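PDB 6JWK: probable glutathione S-transferase from Pseudomonas aeruginosa, which probably isomerises maleylpyruvate to fumarylpyruvate with glutathione as cofactor, as a zeta-class member of the glutathione transferase superfamily. Local coordinates for residues 20-25 against 72-77; 87-92 against 149-154; 91-96 against 160-165; 141-146 against 184-189. One frame throughout, in Å; residues are numbered along the deposited sequence.

Interaction 1 (20-25 against 72-77); sequences ALKGLD and YLDAVQ
Lys-22 and Gln-77 face each other near the ends of two helices, with their CA atoms 7.4 Å apart. Gly-23 is the first residue to leave helical geometry after helix 10-22. Its phi is positive, and two bonds back into the last turn make a Schellman motif. Helix 66-76 ends just before Gln-77.

The two long side chains run past each other in opposite directions. The Lys-22 chain bends at chi2 (-71°) and brings its ammonium to the end of the other helix. There NZ donates to Gln-77 O at 2.7 Å, nearly along the C=O axis. NZ also forms a salt bridge with Asp-74 OD1 at 2.8 Å. Pro-80 O is a third acceptor for this buried amine. On the way, Lys-22 CE passes 3.5 Å from Leu-73 O.

Gln-77 reaches back with an extended chain. Its NE2 donates to Lys-22 O at 2.8 Å, in the carbonyl plane and on a lone pair, with a nearly straight N-H...O angle of 167°. NE2 also bonds to Glu-79 O. Gln-77 OE1 lies 3.5 Å from Leu-24 CD2.

The Asp-74 carboxylate also accepts from Leu-82 N and Ile-83 N, which ties the contact to the segment leading into the helical domain. The contact joins the ends of two helices of the thioredoxin-like N-terminal domain of the glutathione transferase fold.

Interaction 2 (87-92 against 149-154); sequences PLHRAQ and HRRGAF
The His-89 ring and the Arg-151 guanidinium lie face against face, with their planes 26° apart. His-89 NE2 sits over the centre of the guanidinium, 3.3 Å from Arg-151 CZ. Arg-151 NE lies over the ring face, toward its rim. Arg-151 CD adds a CH-pi contact, 3.8 Å from the centroid of the His-89 ring. At the edge of the guanidinium are the Gln-92 amide and water 1. The amide is itself laid over one face of the His-149 ring, only 16° from parallel, with Gln-92 NE2 3.5 Å from His-149 CD2.

These groups join helix 87-103, which opens the all-helical C-terminal domain of the glutathione transferase fold, to the loop that follows helix 124-149. On the same helix, Arg-90 forms a salt bridge with Asp-71 of the second subunit, so the dimer interface is close by.

The direct polar link is Arg-151 NH2 to Gln-92 OE1, 3.0 Å long with an N-H...O angle of 160°. The donor comes in the carbonyl plane, on a lone pair. Bends at chi2 and chi3 lay the guanidinium across the His-89 ring. Water 1 donates to Gln-92 OE1 (2.7 Å) and to His-149 O, and accepts from Arg-151 NE. OE1 therefore has two donors, which help fix the amide. Water 2 bridges Gln-92 O, to which it donates, and His-149 ND1.

Interaction 3 (91-96 against 160-165); sequences AQALEL and AGIVEC
Ala-93 and Val-163 mark the closest backbone approach, with their CA atoms 6.0 Å apart, where the first half of helix 87-103 meets the start of helix 162-176. Both helices belong to the helical C-terminal domain of the glutathione transferase fold, and the contact is part of its buried core.

Val-163 takes the largest share, using both methyl groups. Its CG1 is anti to the backbone N (chi1 164°) and points at Leu-96, coming within 3.5 Å of Leu-96 CD2. The two side chains cross at about a right angle. Its other methyl, CG2, rests on the helix backbone, 3.4 Å from Ala-93 O, and touches Ala-93 CB at 4.0 Å. The small side chain of Ala-93 probably helps the two backbones come this close.

Ile-162 meets Leu-94: its CD1 lies 4.1 Å from Leu-94 CD2. Ala-68 of the second subunit packs on Leu-94, and a glycerol, probably from the crystallisation liquor, lies about 4 Å from that side chain. Phe-155 touches both Leu-96 and Val-163.

Gly-161 is the N-cap of helix 162-176, and Glu-164 folds back to it as in one half of a capping box. Glu-164 OE2 accepts from Phe-155 N. Glu-164 OE1 takes Gly-161 N at 2.8 Å, on its anti side and 23° out of the carboxylate plane.

Interaction 4 (141-146 against 184-189); sequences AAETLL and YPALLE
Glu-143 supplies the polar part of the contact, reaching over to Ala-186 and Leu-187. Segments 141-146 of helix 124-149 and 185-189 of helix 185-195 cross at 73°, with their axes 9.0 Å apart at closest. The glutamate meets the N-terminal end of the second helix. Its CG is anti to the backbone N, and a bend at chi2 turns the carboxylate onto that helix end. OE2 accepts from Ala-186 N at 2.9 Å through its syn lone pair, with an N-H...O angle of 161°. OE1 accepts from Leu-187 N, also at 2.9 Å and on the syn side, but less straight (149°). Both oxygens are thus used in a forked grip on two successive amides of the first turn.

Several carbons also come close to the carboxylate. Pro-185 has no N-H to give, and its CD lies 3.2 Å from Glu-143 OE2. Leu-187 CG is 3.3 Å from Glu-143 OE1. Glu-143 CB meets the Tyr-184 ring at its edge.

The apolar part lies beside it. Leu-146 CD2 touches Ala-186 CB and Leu-187 CD2, each at 3.8 Å. Leu-187 CD1 reaches Ala-142 CB at 4.1 Å. Leu-167 of helix 162-176 also packs on Leu-187, and Phe-155 on Leu-146, within the helical C-terminal domain.

Tyr-184, at the N-cap position, has no short polar side chain; the first-turn amides are met instead by Glu-143 from helix 124-149. A buried carboxylate facing a helix N-terminus probably gains from the helix dipole, which would favour its charged form.

Overall arrangement
Interactions 2, 3 and 4 belong to the helical C-terminal domain, while interaction 1 lies in the thioredoxin-like domain. Interactions 2 and 3 share Ala-91 and Gln-92 of helix 87-103, with centres about 7 Å apart. Interaction 2 is a surface contact of stacked flat groups and waters; interaction 3 is buried and purely apolar across its segments. Interaction 4 is also buried, but adds a charged carboxylate, and meets interaction 3 where Leu-96 packs on Ala-142 and Leu-145. Interaction 1, buried and mainly polar, touches interaction 3 through Leu-21, which packs on Ala-160 across the domain boundary. Interactions 1, 2 and 3 all reach the second subunit; interaction 4 does not.

Interaction 1 (20-25 against 72-77)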
loop_
_atom_site.group_PDB
_atom_site.type_symbol
_atom_site.label_atom_id
_atom_site.label_comp_id
_atom_site.label_asym_id
_atom_site.label_seq_id
_atom_site.Cartn_x
_atom_site.Cartn_y
_atom_site.Cartn_z
ATOM N N ALA B 20 -15.413 -6.552 12.250
ATOM C CA ALA B 20 -15.657 -6.978 13.647
ATOM C C ALA B 20 -15.584 -5.744 14.542
ATOM O O ALA B 20 -16.516 -5.566 15.326
ATOM C CB ALA B 20 -14.719 -8.069 14.085
ATOM N N LEU B 21 -14.608 -4.848 14.351
ATOM C CA LEU B 21 -14.519 -3.620 15.176
ATOM C C LEU B 21 -15.757 -2.732 14.975
ATOM O O LEU B 21 -16.184 -2.058 15.938
ATOM C CB LEU B 21 -13.221 -2.876 14.843
ATOM C CG LEU B 21 -11.953 -3.580 15.303
ATOM C CD1 LEU B 21 -10.728 -2.872 14.725
ATOM C CD2 LEU B 21 -11.897 -3.600 16.835
ATOM N N LYS B 22 -16.332 -2.722 13.776
ATOM C CA LYS B 22 -17.533 -1.908 13.485
ATOM C C LYS B 22 -18.790 -2.594 14.044
ATOM O O LYS B 22 -19.775 -1.900 14.156
ATOM C CB LYS B 22 -17.718 -1.731 11.970
ATOM C CG LYS B 22 -16.645 -0.890 11.295
ATOM C CD LYS B 22 -16.721 0.567 11.637
ATOM C CE LYS B 22 -15.946 1.456 10.682
ATOM N NZ LYS B 22 -15.724 2.790 11.305
ATOM N N GLY B 23 -18.760 -3.906 14.287
ATOM C CA GLY B 23 -19.925 -4.733 14.665
ATOM C C GLY B 23 -20.773 -5.107 13.460
ATOM O O GLY B 23 -21.988 -5.263 13.624
ATOM N N LEU B 24 -20.156 -5.277 12.285
ATOM C CA LEU B 24 -20.815 -5.650 10.999
ATOM C C LEU B 24 -20.327 -7.025 10.512
ATOM O O LEU B 24 -20.308 -7.243 9.287
ATOM C CB LEU B 24 -20.447 -4.583 9.951
ATOM C CG LEU B 24 -20.848 -3.141 10.251
ATOM C CD1 LEU B 24 -20.196 -2.194 9.272
ATOM C CD2 LEU B 24 -22.354 -2.967 10.222
ATOM N N ASP B 25 -19.842 -7.929 11.359
ATOM C CA ASP B 25 -19.142 -9.135 10.817
ATOM C C ASP B 25 -20.147 -10.237 10.397
ATOM O O ASP B 25 -19.676 -11.246 9.818
ATOM C CB ASP B 25 -18.028 -9.626 11.746
ATOM C CG ASP B 25 -18.536 -9.982 13.123
ATOM O OD1 ASP B 25 -19.342 -10.940 13.197
ATOM O OD2 ASP B 25 -18.173 -9.271 14.093
ATOM N N TYR B 72 -13.278 3.037 3.293
ATOM C CA TYR B 72 -14.706 3.122 2.899
ATOM C C TYR B 72 -15.642 2.775 4.074
ATOM O O TYR B 72 -16.700 3.433 4.252
ATOM C CB TYR B 72 -14.947 2.188 1.712
ATOM C CG TYR B 72 -16.318 2.329 1.122
ATOM C CD1 TYR B 72 -16.755 3.545 0.618
ATOM C CD2 TYR B 72 -17.199 1.264 1.111
ATOM C CE1 TYR B 72 -18.026 3.689 0.086
ATOM C CE2 TYR B 72 -18.465 1.382 0.560
ATOM C CZ TYR B 72 -18.880 2.595 0.044
ATOM O OH TYR B 72 -20.133 2.696 -0.483
ATOM N N LEU B 73 -15.279 1.795 4.901
ATOM C CA LEU B 73 -16.091 1.421 6.079
ATOM C C LEU B 73 -16.238 2.611 7.027
ATOM O O LEU B 73 -17.295 2.675 7.718
ATOM C CB LEU B 73 -15.458 0.236 6.812
ATOM C CG LEU B 73 -15.483 -1.080 6.061
ATOM C CD1 LEU B 73 -14.844 -2.180 6.904
ATOM C CD2 LEU B 73 -16.918 -1.439 5.668
ATOM N N ASP B 74 -15.267 3.511 7.096
ATOM C CA ASP B 74 -15.420 4.732 7.925
ATOM C C ASP B 74 -16.480 5.689 7.338
ATOM O O ASP B 74 -17.048 6.447 8.108
ATOM C CB ASP B 74 -14.112 5.474 8.131
ATOM C CG ASP B 74 -13.234 4.980 9.271
ATOM O OD1 ASP B 74 -13.655 4.074 10.020
ATOM O OD2 ASP B 74 -12.103 5.478 9.367
ATOM N N ALA B 75 -16.792 5.622 6.049
ATOM C CA ALA B 75 -17.921 6.372 5.446
ATOM C C ALA B 75 -19.235 5.654 5.736
ATOM O O ALA B 75 -20.196 6.328 6.094
ATOM C CB ALA B 75 -17.723 6.513 3.962
ATOM N N VAL B 76 -19.250 4.320 5.622
ATOM C CA VAL B 76 -20.457 3.476 5.812
ATOM C C VAL B 76 -20.968 3.619 7.249
ATOM O O VAL B 76 -22.173 3.771 7.412
ATOM C CB VAL B 76 -20.159 2.004 5.494
ATOM C CG1 VAL B 76 -21.327 1.115 5.908
ATOM C CG2 VAL B 76 -19.801 1.814 4.032
ATOM N N GLN B 77 -20.083 3.585 8.240
ATOM C CA GLN B 77 -20.418 3.700 9.695
ATOM C C GLN B 77 -19.227 4.330 10.392
ATOM O O GLN B 77 -18.246 3.658 10.745
ATOM C CB GLN B 77 -20.707 2.334 10.309
ATOM C CG GLN B 77 -21.125 2.399 11.770
ATOM C CD GLN B 77 -21.152 1.004 12.336
ATOM O OE1 GLN B 77 -21.858 0.151 11.818
ATOM N NE2 GLN B 77 -20.317 0.728 13.335
#

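Interaction 2 (87-92 against 149-154)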
loop_
_atom_site.group_PDB
_atom_site.type_symbol
_atom_site.label_atom_id
_atom_site.label_comp_id
_atom_site.label_asym_id
_atom_site.label_seq_id
_atom_site.Cartn_x
_atom_site.Cartn_y
_atom_site.Cartn_z
ATOM N N PRO B 87 -5.076 15.133 11.244
ATOM C CA PRO B 87 -4.213 14.924 10.078
ATOM C C PRO B 87 -2.840 14.343 10.377
ATOM O O PRO B 87 -2.401 13.425 9.704
ATOM C CB PRO B 87 -3.987 16.337 9.506
ATOM C CG PRO B 87 -5.200 17.096 9.957
ATOM C CD PRO B 87 -5.536 16.538 11.313
ATOM N N LEU B 88 -2.223 14.857 11.430
ATOM C CA LEU B 88 -0.947 14.308 11.900
ATOM C C LEU B 88 -1.133 12.841 12.357
ATOM O O LEU B 88 -0.319 11.979 11.934
ATOM C CB LEU B 88 -0.387 15.183 13.016
ATOM C CG LEU B 88 0.874 14.593 13.626
ATOM C CD1 LEU B 88 1.924 14.457 12.555
ATOM C CD2 LEU B 88 1.393 15.418 14.786
ATOM N N HIS B 89 -2.138 12.550 13.173
ATOM C CA HIS B 89 -2.355 11.194 13.729
ATOM C C HIS B 89 -2.674 10.281 12.543
ATOM O O HIS B 89 -2.254 9.116 12.563
ATOM C CB HIS B 89 -3.448 11.224 14.814
ATOM C CG HIS B 89 -3.086 12.115 15.959
ATOM N ND1 HIS B 89 -3.977 12.431 16.954
ATOM C CD2 HIS B 89 -1.934 12.759 16.265
ATOM C CE1 HIS B 89 -3.405 13.263 17.812
ATOM N NE2 HIS B 89 -2.145 13.440 17.436
ATOM N N ARG B 90 -3.411 10.785 11.552
ATOM C CA ARG B 90 -3.763 9.969 10.360
ATOM C C ARG B 90 -2.473 9.628 9.583
ATOM O O ARG B 90 -2.259 8.420 9.252
ATOM C CB ARG B 90 -4.797 10.685 9.487
ATOM C CG ARG B 90 -5.174 9.849 8.263
ATOM C CD ARG B 90 -6.376 10.310 7.491
ATOM N NE ARG B 90 -6.219 11.677 7.080
ATOM C CZ ARG B 90 -6.712 12.733 7.715
ATOM N NH1 ARG B 90 -6.516 13.943 7.216
ATOM N NH2 ARG B 90 -7.405 12.596 8.838
ATOM N N ALA B 91 -1.602 10.617 9.332
ATOM C CA ALA B 91 -0.348 10.418 8.568
ATOM C C ALA B 91 0.501 9.363 9.270
ATOM O O ALA B 91 1.040 8.490 8.605
ATOM C CB ALA B 91 0.414 11.711 8.383
ATOM N N GLN B 92 0.560 9.410 10.610
ATOM C CA GLN B 92 1.351 8.450 11.413
ATOM C C GLN B 92 0.735 7.047 11.343
ATOM O O GLN B 92 1.477 6.090 11.215
ATOM C CB GLN B 92 1.444 9.017 12.834
ATOM C CG GLN B 92 2.426 10.178 12.893
ATOM C CD GLN B 92 2.525 10.803 14.268
ATOM O OE1 GLN B 92 1.584 10.764 15.063
ATOM N NE2 GLN B 92 3.640 11.482 14.499
ATOM N N HIS B 149 5.341 6.802 17.845
ATOM C CA HIS B 149 4.183 7.597 17.374
ATOM C C HIS B 149 2.847 7.150 17.964
ATOM O O HIS B 149 1.851 7.814 17.662
ATOM C CB HIS B 149 4.138 7.600 15.837
ATOM C CG HIS B 149 5.348 8.222 15.217
ATOM N ND1 HIS B 149 5.873 7.784 14.003
ATOM C CD2 HIS B 149 6.130 9.252 15.620
ATOM C CE1 HIS B 149 6.957 8.504 13.723
ATOM N NE2 HIS B 149 7.158 9.388 14.714
ATOM N N ARG B 150 2.783 6.016 18.646
ATOM C CA ARG B 150 1.493 5.524 19.177
ATOM C C ARG B 150 0.823 6.599 20.040
ATOM O O ARG B 150 1.526 7.408 20.683
ATOM C CB ARG B 150 1.641 4.246 19.988
ATOM C CG ARG B 150 2.250 4.454 21.373
ATOM C CD ARG B 150 2.720 3.140 21.931
ATOM N NE ARG B 150 1.647 2.160 22.020
ATOM C CZ ARG B 150 1.838 0.860 22.216
ATOM N NH1 ARG B 150 3.041 0.342 22.312
ATOM N NH2 ARG B 150 0.808 0.063 22.293
ATOM N N ARG B 151 -0.494 6.617 20.065
ATOM C CA ARG B 151 -1.241 7.599 20.881
ATOM C C ARG B 151 -1.715 6.965 22.187
ATOM O O ARG B 151 -2.131 7.713 23.066
ATOM C CB ARG B 151 -2.383 8.199 20.066
ATOM C CG ARG B 151 -1.902 8.957 18.834
ATOM C CD ARG B 151 -1.308 10.298 19.254
ATOM N NE ARG B 151 -0.238 10.751 18.381
ATOM C CZ ARG B 151 0.456 11.859 18.578
ATOM N NH1 ARG B 151 0.173 12.607 19.642
ATOM N NH2 ARG B 151 1.446 12.181 17.741
ATOM N N GLY B 152 -1.718 5.639 22.291
ATOM C CA GLY B 152 -2.371 4.936 23.413
ATOM C C GLY B 152 -2.028 3.461 23.454
ATOM O O GLY B 152 -0.942 3.068 22.961
ATOM N N ALA B 153 -2.890 2.714 24.132
ATOM C CA ALA B 153 -2.814 1.249 24.322
ATOM C C ALA B 153 -2.742 0.658 22.926
ATOM O O ALA B 153 -2.007 -0.297 22.733
ATOM C CB ALA B 153 -4.020 0.730 25.060
ATOM N N PHE B 154 -3.496 1.254 22.011
ATOM C CA PHE B 154 -3.410 0.949 20.557
ATOM C C PHE B 154 -2.723 2.125 19.868
ATOM O O PHE B 154 -2.571 3.203 20.470
ATOM C CB PHE B 154 -4.793 0.656 19.975
ATOM C CG PHE B 154 -5.544 -0.423 20.713
ATOM C CD1 PHE B 154 -5.368 -1.758 20.374
ATOM C CD2 PHE B 154 -6.301 -0.108 21.848
ATOM C CE1 PHE B 154 -6.027 -2.749 21.076
ATOM C CE2 PHE B 154 -6.991 -1.097 22.523
ATOM C CZ PHE B 154 -6.850 -2.414 22.138
HETATM O O HOH W 1 -0.050 8.890 16.177
HETATM O O HOH W 2 4.012 6.117 12.246
#

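Interaction 3 (91-96 against 160-165)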
loop_
_atom_site.group_PDB
_atom_site.type_symbol
_atom_site.label_atom_id
_atom_site.label_comp_id
_atom_site.label_asym_id
_atom_site.label_seq_id
_atom_site.Cartn_x
_atom_site.Cartn_y
_atom_site.Cartn_z
ATOM N N ALA B 91 -1.602 10.617 9.332
ATOM C CA ALA B 91 -0.348 10.418 8.568
ATOM C C ALA B 91 0.501 9.363 9.270
ATOM O O ALA B 91 1.040 8.490 8.605
ATOM C CB ALA B 91 0.414 11.711 8.383
ATOM N N GLN B 92 0.560 9.410 10.610
ATOM C CA GLN B 92 1.351 8.450 11.413
ATOM C C GLN B 92 0.735 7.047 11.343
ATOM O O GLN B 92 1.477 6.090 11.215
ATOM C CB GLN B 92 1.444 9.017 12.834
ATOM C CG GLN B 92 2.426 10.178 12.893
ATOM C CD GLN B 92 2.525 10.803 14.268
ATOM O OE1 GLN B 92 1.584 10.764 15.063
ATOM N NE2 GLN B 92 3.640 11.482 14.499
ATOM N N ALA B 93 -0.578 6.926 11.465
ATOM C CA ALA B 93 -1.263 5.608 11.395
ATOM C C ALA B 93 -1.089 5.042 9.972
ATOM O O ALA B 93 -0.703 3.869 9.831
ATOM C CB ALA B 93 -2.695 5.814 11.805
ATOM N N LEU B 94 -1.282 5.864 8.931
ATOM C CA LEU B 94 -1.112 5.380 7.528
ATOM C C LEU B 94 0.341 5.025 7.251
ATOM O O LEU B 94 0.560 4.045 6.536
ATOM C CB LEU B 94 -1.638 6.404 6.520
ATOM C CG LEU B 94 -3.133 6.683 6.622
ATOM C CD1 LEU B 94 -3.543 7.852 5.696
ATOM C CD2 LEU B 94 -3.910 5.427 6.302
ATOM N N GLU B 95 1.292 5.684 7.892
ATOM C CA GLU B 95 2.735 5.379 7.674
ATOM C C GLU B 95 2.977 3.939 8.133
ATOM O O GLU B 95 3.695 3.179 7.409
ATOM C CB GLU B 95 3.688 6.391 8.320
ATOM C CG GLU B 95 5.157 5.917 8.264
ATOM C CD GLU B 95 6.318 6.858 7.933
ATOM O OE1 GLU B 95 6.486 7.782 8.711
ATOM O OE2 GLU B 95 7.168 6.568 6.966
ATOM N N LEU B 96 2.491 3.581 9.329
ATOM C CA LEU B 96 2.721 2.221 9.869
ATOM C C LEU B 96 1.904 1.201 9.077
ATOM O O LEU B 96 2.432 0.141 8.771
ATOM C CB LEU B 96 2.389 2.222 11.361
ATOM C CG LEU B 96 2.639 0.908 12.085
ATOM C CD1 LEU B 96 3.995 0.332 11.782
ATOM C CD2 LEU B 96 2.482 1.146 13.574
ATOM N N ALA B 160 -8.536 0.013 18.794
ATOM C CA ALA B 160 -7.881 -0.596 17.621
ATOM C C ALA B 160 -8.384 0.037 16.316
ATOM O O ALA B 160 -9.545 0.525 16.216
ATOM C CB ALA B 160 -8.107 -2.089 17.635
ATOM N N GLY B 161 -7.524 0.057 15.313
ATOM C CA GLY B 161 -7.872 0.686 14.027
ATOM C C GLY B 161 -7.045 0.103 12.903
ATOM O O GLY B 161 -6.597 -1.066 13.028
ATOM N N ILE B 162 -6.870 0.881 11.847
ATOM C CA ILE B 162 -6.225 0.395 10.608
ATOM C C ILE B 162 -4.850 -0.208 10.919
ATOM O O ILE B 162 -4.464 -1.199 10.285
ATOM C CB ILE B 162 -6.174 1.503 9.546
ATOM C CG1 ILE B 162 -5.714 0.898 8.222
ATOM C CG2 ILE B 162 -5.325 2.667 9.979
ATOM C CD1 ILE B 162 -5.781 1.868 7.050
ATOM N N VAL B 163 -4.101 0.314 11.900
ATOM C CA VAL B 163 -2.742 -0.205 12.167
ATOM C C VAL B 163 -2.844 -1.668 12.633
ATOM O O VAL B 163 -2.078 -2.563 12.100
ATOM C CB VAL B 163 -2.026 0.711 13.168
ATOM C CG1 VAL B 163 -0.831 0.027 13.755
ATOM C CG2 VAL B 163 -1.640 2.029 12.522
ATOM N N GLU B 164 -3.776 -1.961 13.564
ATOM C CA GLU B 164 -3.914 -3.311 14.158
ATOM C C GLU B 164 -4.543 -4.212 13.094
ATOM O O GLU B 164 -4.237 -5.413 13.066
ATOM C CB GLU B 164 -4.695 -3.268 15.475
ATOM C CG GLU B 164 -3.924 -2.548 16.603
ATOM C CD GLU B 164 -3.884 -1.023 16.543
ATOM O OE1 GLU B 164 -4.796 -0.384 15.882
ATOM O OE2 GLU B 164 -2.939 -0.453 17.171
ATOM N N CYS B 165 -5.399 -3.672 12.232
ATOM C CA CYS B 165 -5.974 -4.487 11.133
ATOM C C CYS B 165 -4.816 -5.024 10.255
ATOM O O CYS B 165 -4.920 -6.163 9.747
ATOM C CB CYS B 165 -6.931 -3.691 10.273
ATOM S SG CYS B 165 -8.452 -3.211 11.109
#

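Interaction 4 (141-146 against 184-189)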
loop_
_atom_site.group_PDB
_atom_site.type_symbol
_atom_site.label_atom_id
_atom_site.label_comp_id
_atom_site.label_asym_id
_atom_site.label_seq_id
_atom_site.Cartn_x
_atom_site.Cartn_y
_atom_site.Cartn_z
ATOM N N ALA B 141 11.385 -1.693 11.665
ATOM C CA ALA B 141 10.927 -0.310 11.404
ATOM C C ALA B 141 9.559 -0.130 12.068
ATOM O O ALA B 141 9.346 0.924 12.651
ATOM C CB ALA B 141 10.896 -0.026 9.896
ATOM N N ALA B 142 8.698 -1.152 12.043
ATOM C CA ALA B 142 7.317 -1.099 12.603
ATOM C C ALA B 142 7.398 -0.922 14.129
ATOM O O ALA B 142 6.691 -0.106 14.666
ATOM C CB ALA B 142 6.550 -2.359 12.244
ATOM N N GLU B 143 8.289 -1.664 14.773
ATOM C CA GLU B 143 8.525 -1.601 16.257
ATOM C C GLU B 143 8.877 -0.148 16.583
ATOM O O GLU B 143 8.291 0.414 17.498
ATOM C CB GLU B 143 9.623 -2.611 16.626
ATOM C CG GLU B 143 10.077 -2.568 18.081
ATOM C CD GLU B 143 9.183 -3.328 19.052
ATOM O OE1 GLU B 143 8.169 -3.938 18.559
ATOM O OE2 GLU B 143 9.462 -3.301 20.306
ATOM N N THR B 144 9.785 0.476 15.833
ATOM C CA THR B 144 10.221 1.882 16.072
ATOM C C THR B 144 9.054 2.850 15.861
ATOM O O THR B 144 8.844 3.748 16.731
ATOM C CB THR B 144 11.431 2.244 15.184
ATOM O OG1 THR B 144 12.450 1.378 15.641
ATOM C CG2 THR B 144 11.895 3.674 15.311
ATOM N N LEU B 145 8.260 2.679 14.796
ATOM C CA LEU B 145 7.137 3.631 14.574
ATOM C C LEU B 145 6.138 3.492 15.730
ATOM O O LEU B 145 5.547 4.480 16.105
ATOM C CB LEU B 145 6.457 3.372 13.215
ATOM C CG LEU B 145 7.333 3.657 11.996
ATOM C CD1 LEU B 145 6.551 3.312 10.751
ATOM C CD2 LEU B 145 7.851 5.094 11.912
ATOM N N LEU B 146 5.848 2.267 16.158
ATOM C CA LEU B 146 4.885 2.027 17.262
ATOM C C LEU B 146 5.410 2.733 18.515
ATOM O O LEU B 146 4.649 3.507 19.098
ATOM C CB LEU B 146 4.690 0.525 17.495
ATOM C CG LEU B 146 3.776 0.153 18.654
ATOM C CD1 LEU B 146 2.378 0.711 18.446
ATOM C CD2 LEU B 146 3.747 -1.355 18.842
ATOM N N TYR B 184 10.802 -7.764 18.611
ATOM C CA TYR B 184 9.665 -6.800 18.510
ATOM C C TYR B 184 8.746 -6.913 19.736
ATOM O O TYR B 184 7.526 -7.184 19.614
ATOM C CB TYR B 184 8.961 -7.005 17.161
ATOM C CG TYR B 184 9.898 -7.408 16.047
ATOM C CD1 TYR B 184 10.860 -6.533 15.550
ATOM C CD2 TYR B 184 9.917 -8.722 15.580
ATOM C CE1 TYR B 184 11.792 -6.936 14.598
ATOM C CE2 TYR B 184 10.815 -9.128 14.605
ATOM C CZ TYR B 184 11.741 -8.229 14.101
ATOM O OH TYR B 184 12.659 -8.700 13.204
ATOM N N PRO B 185 9.236 -6.614 20.971
ATOM C CA PRO B 185 8.382 -6.773 22.157
ATOM C C PRO B 185 7.155 -5.847 22.149
ATOM O O PRO B 185 6.069 -6.278 22.539
ATOM C CB PRO B 185 9.341 -6.536 23.353
ATOM C CG PRO B 185 10.425 -5.630 22.753
ATOM C CD PRO B 185 10.595 -6.135 21.317
ATOM N N ALA B 186 7.275 -4.614 21.657
ATOM C CA ALA B 186 6.107 -3.712 21.629
ATOM C C ALA B 186 5.099 -4.295 20.608
ATOM O O ALA B 186 3.870 -4.245 20.883
ATOM C CB ALA B 186 6.490 -2.254 21.352
ATOM N N LEU B 187 5.554 -4.825 19.470
ATOM C CA LEU B 187 4.590 -5.394 18.476
ATOM C C LEU B 187 3.871 -6.599 19.113
ATOM O O LEU B 187 2.614 -6.678 19.013
ATOM C CB LEU B 187 5.292 -5.811 17.174
ATOM C CG LEU B 187 5.947 -4.722 16.313
ATOM C CD1 LEU B 187 6.441 -5.333 15.003
ATOM C CD2 LEU B 187 5.017 -3.538 16.035
ATOM N N LEU B 188 4.615 -7.472 19.801
ATOM C CA LEU B 188 4.027 -8.648 20.481
ATOM C C LEU B 188 3.008 -8.185 21.539
ATOM O O LEU B 188 1.898 -8.732 21.589
ATOM C CB LEU B 188 5.108 -9.570 21.071
ATOM C CG LEU B 188 6.005 -10.214 20.032
ATOM C CD1 LEU B 188 7.141 -10.990 20.692
ATOM C CD2 LEU B 188 5.196 -11.107 19.102
ATOM N N GLU B 189 3.310 -7.160 22.285
ATOM C CA GLU B 189 2.397 -6.697 23.339
ATOM C C GLU B 189 1.120 -6.152 22.675
ATOM O O GLU B 189 -0.001 -6.426 23.176
ATOM C CB GLU B 189 3.116 -5.665 24.205
ATOM C CG GLU B 189 2.209 -4.984 25.200
ATOM C CD GLU B 189 2.906 -3.848 25.915
ATOM O OE1 GLU B 189 3.247 -2.818 25.247
ATOM O OE2 GLU B 189 3.159 -4.020 27.108
#